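Local coordinates for molybdopterin-guanine dinucleotide biosynthesis protein B (MobB) (Archaeoglobus fulgidus, PDB 2F1R), which probably binds GTP and takes part in making the molybdopterin-guanine dinucleotide form of the molybdenum cofactor, at residues 4-10 / 109-115; 82-86 / 104-109. All blocks are in the same frame, centred on the assembly; numbering follows the deposited sequence.

Contact 1 lies in the core of the chain and joins two neighbouring strands of the parallel sheet, 4-9 and 111-114; contact 2 sits nearer the surface, about 12 Å away between centres, and holds the start of helix 85-93 against the turn between strands 98-102 and 111-114. Backbone hydrogen bonds and aliphatic packing dominate the first, whereas the second rests mainly on side chains: a leucine on a phenylalanine ring and one salt bridge. Lys109 belongs to both, packing its chain on Ile4 in contact 1 and sending its amine to Asp86 in contact 2. Arg111 of contact 1 also hydrogen-bonds to the Ser105 carbonyl of contact 2.

Contact 1 of 2, residues 4-10 / 109-115; sequences ILSIVGT and KDRIVVV
Ser6 N gives to Asp110 O and Ser6 O takes from Ile112 N, the first of five backbone hydrogen bonds between segments 4-10 and 109-115, on parallel strands 4-9 and 111-114. Val8 N then gives to Ile112 O, and Val8 O takes the short bond from Val114 N at 2.7 Å. Thr10 N closes the series on Val114 O. At the opposite end a water joins Ile4 O to Asp110 N, and a second water meets Ser6 OG at 2.7 Å. Arg111 folds back on its own segment: CG sits between backbone N and carbonyl carbon (chi1 68°), and further bends bring NE, at 2.7 Å, and NH2 side-on to Lys109 O, which lies in the guanidinium plane. Its NH2 also reaches Ser105 O, and NH1 reaches Phe124 O.

Leu5 CD2 meets Ile112 CD1 at 4.1 Å, while Ile7 lies alongside Ile112, its CD1 4.0 Å from Ile112 CB; Ile152 and Ile156 of helix 149-160 close over Ile112. On the other face Val8 CG2 presses on Val113 CG2 at 3.7 Å and on Arg111 CG. Ile4 CD1 rests 3.8 Å from Lys109 CE. Gly9, at phi 146°, brings CA to 3.3 Å from Val114 O, where a CB would collide; it begins a sequence consistent with the P-loop of this NTPase clan. One face is thus aliphatic and the other mixes valines with polar Ser6 and Arg111, five bonds joining the backbones between them, while Arg111 fixes the Lys109 carbonyl just before Asp110.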
ATOM      1  N   ILE A   4      -7.560  10.777 -14.201  1.00 18.14           N
ATOM      2  CA  ILE A   4      -6.129  10.651 -13.999  1.00 16.20           C
ATOM      3  C   ILE A   4      -5.450  11.786 -14.764  1.00 16.00           C
ATOM      4  O   ILE A   4      -5.623  11.932 -16.001  1.00 14.95           O
ATOM      5  CB  ILE A   4      -5.587   9.311 -14.543  1.00 16.09           C
ATOM      6  CG1 ILE A   4      -6.284   8.113 -13.901  1.00 16.41           C
ATOM      7  CG2 ILE A   4      -4.049   9.146 -14.250  1.00 12.11           C
ATOM      8  CD1 ILE A   4      -5.745   6.746 -14.494  1.00 19.05           C
ATOM      9  N   LEU A   5      -4.696  12.584 -14.012  1.00 14.67           N
ATOM     10  CA  LEU A   5      -3.938  13.695 -14.526  1.00 13.61           C
ATOM     11  C   LEU A   5      -2.454  13.512 -14.236  1.00 13.45           C
ATOM     12  O   LEU A   5      -2.046  13.359 -13.051  1.00 13.45           O
ATOM     13  CB  LEU A   5      -4.416  14.974 -13.852  1.00 13.51           C
ATOM     14  CG  LEU A   5      -3.872  16.325 -14.246  1.00 13.35           C
ATOM     15  CD1 LEU A   5      -4.286  16.665 -15.650  1.00 15.04           C
ATOM     16  CD2 LEU A   5      -4.342  17.364 -13.259  1.00 15.57           C
ATOM     17  N   SER A   6      -1.630  13.586 -15.279  1.00 10.64           N
ATOM     18  CA  SER A   6      -0.184  13.551 -15.075  1.00  9.20           C
ATOM     19  C   SER A   6       0.468  14.904 -14.872  1.00  8.36           C
ATOM     20  O   SER A   6       0.190  15.857 -15.608  1.00  7.68           O
ATOM     21  CB  SER A   6       0.475  12.922 -16.285  1.00  9.21           C
ATOM     22  OG  SER A   6      -0.029  11.624 -16.450  1.00 11.87           O
ATOM     23  N   ILE A   7       1.402  14.980 -13.931  1.00  8.87           N
ATOM     24  CA  ILE A   7       2.194  16.185 -13.761  1.00  9.41           C
ATOM     25  C   ILE A   7       3.570  15.811 -14.298  1.00  9.67           C
ATOM     26  O   ILE A   7       4.278  15.021 -13.697  1.00 11.13           O
ATOM     27  CB  ILE A   7       2.241  16.669 -12.265  1.00 10.24           C
ATOM     28  CG1 ILE A   7       0.832  16.827 -11.690  1.00 12.25           C
ATOM     29  CG2 ILE A   7       3.086  17.970 -12.051  1.00  9.30           C
ATOM     30  CD1 ILE A   7      -0.094  17.794 -12.431  1.00 12.51           C
ATOM     31  N   VAL A   8       3.927  16.362 -15.456  1.00  9.09           N
ATOM     32  CA  VAL A   8       5.128  15.984 -16.128  1.00  8.28           C
ATOM     33  C   VAL A   8       6.059  17.201 -16.271  1.00 10.20           C
ATOM     34  O   VAL A   8       5.628  18.352 -16.094  1.00  8.97           O
ATOM     35  CB  VAL A   8       4.857  15.367 -17.520  1.00  8.86           C
ATOM     36  CG1 VAL A   8       3.904  14.122 -17.401  1.00  3.42           C
ATOM     37  CG2 VAL A   8       4.316  16.435 -18.505  1.00  4.30           C
ATOM     38  N   GLY A   9       7.328  16.920 -16.602  1.00 10.29           N
ATOM     39  CA  GLY A   9       8.223  17.970 -17.036  1.00 13.24           C
ATOM     40  C   GLY A   9       9.677  17.779 -16.617  1.00 14.99           C
ATOM     41  O   GLY A   9      10.077  16.681 -16.243  1.00 14.08           O
ATOM     42  N   THR A  10      10.433  18.873 -16.641  1.00 17.11           N
ATOM     43  CA  THR A  10      11.884  18.810 -16.539  1.00 20.49           C
ATOM     44  C   THR A  10      12.484  18.987 -15.139  1.00 24.06           C
ATOM     45  O   THR A  10      13.676  18.696 -14.920  1.00 25.72           O
ATOM     46  CB  THR A  10      12.547  19.825 -17.508  1.00 20.38           C
ATOM     47  OG1 THR A  10      12.136  21.148 -17.148  1.00 16.59           O
ATOM     48  CG2 THR A  10      12.159  19.500 -18.974  1.00 17.76           C
ATOM     49  N   LYS A 109      -1.608   9.933 -20.641  1.00 11.23           N
ATOM     50  CA  LYS A 109      -2.706  10.619 -19.944  1.00  9.91           C
ATOM     51  C   LYS A 109      -2.658  12.118 -20.192  1.00  8.84           C
ATOM     52  O   LYS A 109      -1.567  12.667 -20.386  1.00  9.73           O
ATOM     53  CB  LYS A 109      -2.671  10.374 -18.423  1.00  8.55           C
ATOM     54  CG  LYS A 109      -2.671   8.950 -17.969  1.00 10.62           C
ATOM     55  CD  LYS A 109      -3.908   8.129 -18.481  1.00  9.40           C
ATOM     56  CE  LYS A 109      -3.907   6.754 -17.826  1.00 14.05           C
ATOM     57  NZ  LYS A 109      -4.825   5.849 -18.542  1.00 14.20           N
ATOM     58  N   ASP A 110      -3.817  12.798 -20.174  1.00  7.99           N
ATOM     59  CA  ASP A 110      -3.831  14.271 -20.161  1.00  8.15           C
ATOM     60  C   ASP A 110      -2.794  14.772 -19.150  1.00  7.94           C
ATOM     61  O   ASP A 110      -2.649  14.131 -18.124  1.00  8.58           O
ATOM     62  CB  ASP A 110      -5.198  14.770 -19.704  1.00  8.52           C
ATOM     63  CG  ASP A 110      -6.305  14.444 -20.723  1.00 13.03           C
ATOM     64  OD1 ASP A 110      -5.976  13.860 -21.790  1.00 16.25           O
ATOM     65  OD2 ASP A 110      -7.475  14.752 -20.415  1.00 17.66           O
ATOM     66  N   ARG A 111      -2.125  15.908 -19.395  1.00  6.90           N
ATOM     67  CA  ARG A 111      -1.021  16.354 -18.534  1.00  5.79           C
ATOM     68  C   ARG A 111      -0.946  17.849 -18.362  1.00  7.26           C
ATOM     69  O   ARG A 111      -1.254  18.621 -19.285  1.00  5.82           O
ATOM     70  CB  ARG A 111       0.355  15.856 -19.062  1.00  5.59           C
ATOM     71  CG  ARG A 111       0.887  16.470 -20.414  1.00  5.07           C
ATOM     72  CD  ARG A 111       0.487  15.616 -21.670  1.00  6.95           C
ATOM     73  NE  ARG A 111       0.477  14.180 -21.337  1.00  7.46           N
ATOM     74  CZ  ARG A 111       1.532  13.392 -21.403  1.00  6.86           C
ATOM     75  NH1 ARG A 111       2.690  13.853 -21.848  1.00  7.61           N
ATOM     76  NH2 ARG A 111       1.411  12.126 -21.082  1.00  9.19           N
ATOM     77  N   ILE A 112      -0.470  18.232 -17.183  1.00  7.61           N
ATOM     78  CA  ILE A 112       0.067  19.555 -16.968  1.00  7.65           C
ATOM     79  C   ILE A 112       1.565  19.470 -17.058  1.00  8.35           C
ATOM     80  O   ILE A 112       2.172  18.605 -16.409  1.00  9.11           O
ATOM     81  CB  ILE A 112      -0.436  20.143 -15.629  1.00  8.32           C
ATOM     82  CG1 ILE A 112      -1.983  20.273 -15.675  1.00  6.08           C
ATOM     83  CG2 ILE A 112       0.256  21.492 -15.329  1.00  9.26           C
ATOM     84  CD1 ILE A 112      -2.586  20.906 -14.400  1.00  7.41           C
ATOM     85  N   VAL A 113       2.159  20.341 -17.891  1.00  7.81           N
ATOM     86  CA  VAL A 113       3.595  20.283 -18.217  1.00  7.91           C
ATOM     87  C   VAL A 113       4.317  21.380 -17.471  1.00  8.03           C
ATOM     88  O   VAL A 113       4.010  22.555 -17.712  1.00  8.78           O
ATOM     89  CB  VAL A 113       3.881  20.477 -19.741  1.00  8.55           C
ATOM     90  CG1 VAL A 113       5.432  20.541 -20.020  1.00  8.89           C
ATOM     91  CG2 VAL A 113       3.227  19.369 -20.554  1.00  7.75           C
ATOM     92  N   VAL A 114       5.244  21.021 -16.574  1.00  8.12           N
ATOM     93  CA  VAL A 114       5.985  21.993 -15.778  1.00  9.57           C
ATOM     94  C   VAL A 114       7.444  22.055 -16.216  1.00 11.48           C
ATOM     95  O   VAL A 114       8.194  21.072 -16.038  1.00 11.26           O
ATOM     96  CB  VAL A 114       5.893  21.679 -14.275  1.00 10.02           C
ATOM     97  CG1 VAL A 114       6.538  22.789 -13.458  1.00  8.58           C
ATOM     98  CG2 VAL A 114       4.444  21.475 -13.861  1.00  4.90           C
ATOM     99  N   VAL A 115       7.816  23.174 -16.833  1.00 11.62           N
ATOM    100  CA  VAL A 115       9.146  23.312 -17.411  1.00 10.17           C
ATOM    101  C   VAL A 115       9.801  24.640 -17.034  1.00 10.97           C
ATOM    102  O   VAL A 115       9.143  25.596 -16.643  1.00  9.22           O
ATOM    103  CB  VAL A 115       9.140  23.168 -18.941  1.00 10.60           C
ATOM    104  CG1 VAL A 115       8.855  21.717 -19.330  1.00  9.49           C
ATOM    105  CG2 VAL A 115       8.135  24.135 -19.615  1.00  9.54           C
TER
HETATM  106  O   HOH W   1      -6.179  11.465 -18.820  1.00 16.02           O
HETATM  107  O   HOH W   2       0.685  10.303 -18.668  1.00 13.12           O

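Contact 2 of 2, residues 82-86 / 104-109; sequences GNDLD and FSKAGK
Leu85 lies across the ring of Phe104 in a CH-pi contact, CD2 standing 4.0 Å from the ring centroid and 12° off its normal. Its CG meets Phe104 CD1 at 3.8 Å, and the other methyl, CD1, meets Ala107 CB at 3.8 Å. The carbonyl oxygens of Gly82 and Asn83 come to the ring edge near its plane, each 4.4 Å from Phe104 CE1. Val36 of strand 33-37 touches both side chains, Arg38 makes a cation-pi contact with the ring, and Ala66 of the second subunit packs on it.

The helix that Leu85 opens, 85-93, is N-capped by Asp84, whose OD1 takes a weak bond from Asp86 N and a hydrogen bond from Trp87 N. Across from it, a short 3-10 turn follows strand 98-102, Ala107 N bonded to Phe104 O.

Lys109 NZ supplies the charge pairing, meeting Asp86 OD1 at 2.8 Å on the syn side, 17° out of the carboxylate plane. Lys109 CG, anti to the carbonyl carbon (chi1 -55°), lies 4.1 Å from Leu85 CD1; the bend at chi2 turns the chain toward Asp86. A serine here would probably leave Asp86 without this positive mate and Leu85 CD1 without the lysine CG beside it.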
ATOM      1  N   GLY A  82       3.664  -3.077 -12.783  1.00 18.86           N
ATOM      2  CA  GLY A  82       4.093  -1.883 -12.055  1.00 19.78           C
ATOM      3  C   GLY A  82       4.180  -0.665 -12.954  1.00 20.13           C
ATOM      4  O   GLY A  82       4.072   0.452 -12.481  1.00 19.89           O
ATOM      5  N   ASN A  83       4.354  -0.899 -14.259  1.00 20.46           N
ATOM      6  CA  ASN A  83       4.444   0.149 -15.275  1.00 20.59           C
ATOM      7  C   ASN A  83       3.059   0.545 -15.833  1.00 19.56           C
ATOM      8  O   ASN A  83       2.942   1.468 -16.627  1.00 18.88           O
ATOM      9  CB  ASN A  83       5.309  -0.332 -16.444  1.00 21.49           C
ATOM     10  CG  ASN A  83       6.774  -0.249 -16.162  1.00 25.09           C
ATOM     11  OD1 ASN A  83       7.521  -1.183 -16.471  1.00 33.51           O
ATOM     12  ND2 ASN A  83       7.220   0.870 -15.601  1.00 28.51           N
ATOM     13  N   ASP A  84       2.018  -0.148 -15.390  1.00 17.46           N
ATOM     14  CA  ASP A  84       0.730  -0.065 -16.022  1.00 16.79           C
ATOM     15  C   ASP A  84      -0.235   0.723 -15.140  1.00 17.33           C
ATOM     16  O   ASP A  84      -0.782   0.190 -14.159  1.00 17.20           O
ATOM     17  CB  ASP A  84       0.204  -1.468 -16.289  1.00 15.29           C
ATOM     18  CG  ASP A  84      -1.026  -1.475 -17.172  1.00 15.53           C
ATOM     19  OD1 ASP A  84      -1.771  -0.497 -17.120  1.00 11.45           O
ATOM     20  OD2 ASP A  84      -1.271  -2.475 -17.872  1.00 12.69           O
ATOM     21  N   LEU A  85      -0.432   1.996 -15.484  1.00 16.95           N
ATOM     22  CA  LEU A  85      -1.289   2.870 -14.716  1.00 16.83           C
ATOM     23  C   LEU A  85      -2.746   2.401 -14.587  1.00 17.23           C
ATOM     24  O   LEU A  85      -3.385   2.644 -13.571  1.00 17.56           O
ATOM     25  CB  LEU A  85      -1.262   4.291 -15.300  1.00 16.53           C
ATOM     26  CG  LEU A  85      -0.145   5.229 -14.892  1.00 15.37           C
ATOM     27  CD1 LEU A  85      -0.262   6.593 -15.634  1.00 13.11           C
ATOM     28  CD2 LEU A  85      -0.115   5.429 -13.348  1.00 13.47           C
ATOM     29  N   ASP A  86      -3.281   1.767 -15.617  1.00 17.99           N
ATOM     30  CA  ASP A  86      -4.655   1.298 -15.587  1.00 18.95           C
ATOM     31  C   ASP A  86      -4.840   0.107 -14.676  1.00 18.71           C
ATOM     32  O   ASP A  86      -5.904  -0.013 -14.036  1.00 19.17           O
ATOM     33  CB  ASP A  86      -5.131   0.896 -16.975  1.00 20.75           C
ATOM     34  CG  ASP A  86      -5.050   2.045 -18.001  1.00 23.79           C
ATOM     35  OD1 ASP A  86      -5.392   3.216 -17.674  1.00 21.74           O
ATOM     36  OD2 ASP A  86      -4.643   1.724 -19.146  1.00 28.93           O
ATOM     37  N   PHE A 104       5.277   9.454 -15.353  1.00 11.20           N
ATOM     38  CA  PHE A 104       4.595   8.573 -16.305  1.00 13.46           C
ATOM     39  C   PHE A 104       4.183   9.312 -17.587  1.00 14.00           C
ATOM     40  O   PHE A 104       3.116   9.028 -18.150  1.00 12.46           O
ATOM     41  CB  PHE A 104       3.316   7.947 -15.671  1.00 13.14           C
ATOM     42  CG  PHE A 104       3.599   6.970 -14.583  1.00 13.46           C
ATOM     43  CD1 PHE A 104       3.591   5.598 -14.839  1.00 13.90           C
ATOM     44  CD2 PHE A 104       3.872   7.407 -13.287  1.00 13.83           C
ATOM     45  CE1 PHE A 104       3.868   4.659 -13.766  1.00 13.29           C
ATOM     46  CE2 PHE A 104       4.142   6.462 -12.215  1.00 12.06           C
ATOM     47  CZ  PHE A 104       4.144   5.118 -12.479  1.00 11.55           C
ATOM     48  N   SER A 105       5.027  10.220 -18.069  1.00 13.93           N
ATOM     49  CA  SER A 105       4.666  10.980 -19.274  1.00 16.00           C
ATOM     50  C   SER A 105       4.309  10.108 -20.490  1.00 16.42           C
ATOM     51  O   SER A 105       3.373  10.412 -21.271  1.00 17.15           O
ATOM     52  CB  SER A 105       5.773  11.953 -19.656  1.00 15.95           C
ATOM     53  OG  SER A 105       5.326  12.657 -20.803  1.00 21.06           O
ATOM     54  N   LYS A 106       5.003   8.981 -20.621  1.00 17.25           N
ATOM     55  CA  LYS A 106       4.831   8.138 -21.810  1.00 17.65           C
ATOM     56  C   LYS A 106       3.586   7.270 -21.774  1.00 17.67           C
ATOM     57  O   LYS A 106       3.262   6.566 -22.767  1.00 18.03           O
ATOM     58  CB  LYS A 106       6.094   7.332 -22.119  1.00 18.76           C
ATOM     59  CG  LYS A 106       7.416   8.122 -22.027  1.00 21.51           C
ATOM     60  CD  LYS A 106       7.627   9.046 -23.220  1.00 28.64           C
ATOM     61  CE  LYS A 106       9.083   9.612 -23.309  1.00 28.55           C
ATOM     62  NZ  LYS A 106      10.170   8.579 -23.282  1.00 33.24           N
ATOM     63  N   ALA A 107       2.823   7.374 -20.685  1.00 16.03           N
ATOM     64  CA  ALA A 107       1.551   6.676 -20.620  1.00 15.35           C
ATOM     65  C   ALA A 107       0.422   7.370 -21.352  1.00 14.75           C
ATOM     66  O   ALA A 107      -0.653   6.760 -21.508  1.00 13.82           O
ATOM     67  CB  ALA A 107       1.156   6.374 -19.167  1.00 16.63           C
ATOM     68  N   GLY A 108       0.654   8.627 -21.804  1.00 13.84           N
ATOM     69  CA  GLY A 108      -0.309   9.341 -22.647  1.00 11.88           C
ATOM     70  C   GLY A 108      -1.550   9.919 -21.981  1.00 11.80           C
ATOM     71  O   GLY A 108      -2.459  10.363 -22.674  1.00 12.57           O
ATOM     72  N   LYS A 109      -1.608   9.933 -20.641  1.00 11.23           N
ATOM     73  CA  LYS A 109      -2.706  10.619 -19.944  1.00  9.91           C
ATOM     74  C   LYS A 109      -2.658  12.118 -20.192  1.00  8.84           C
ATOM     75  O   LYS A 109      -1.567  12.667 -20.386  1.00  9.73           O
ATOM     76  CB  LYS A 109      -2.671  10.374 -18.423  1.00  8.55           C
ATOM     77  CG  LYS A 109      -2.671   8.950 -17.969  1.00 10.62           C
ATOM     78  CD  LYS A 109      -3.908   8.129 -18.481  1.00  9.40           C
ATOM     79  CE  LYS A 109      -3.907   6.754 -17.826  1.00 14.05           C
ATOM     80  NZ  LYS A 109      -4.825   5.849 -18.542  1.00 14.20           N
TER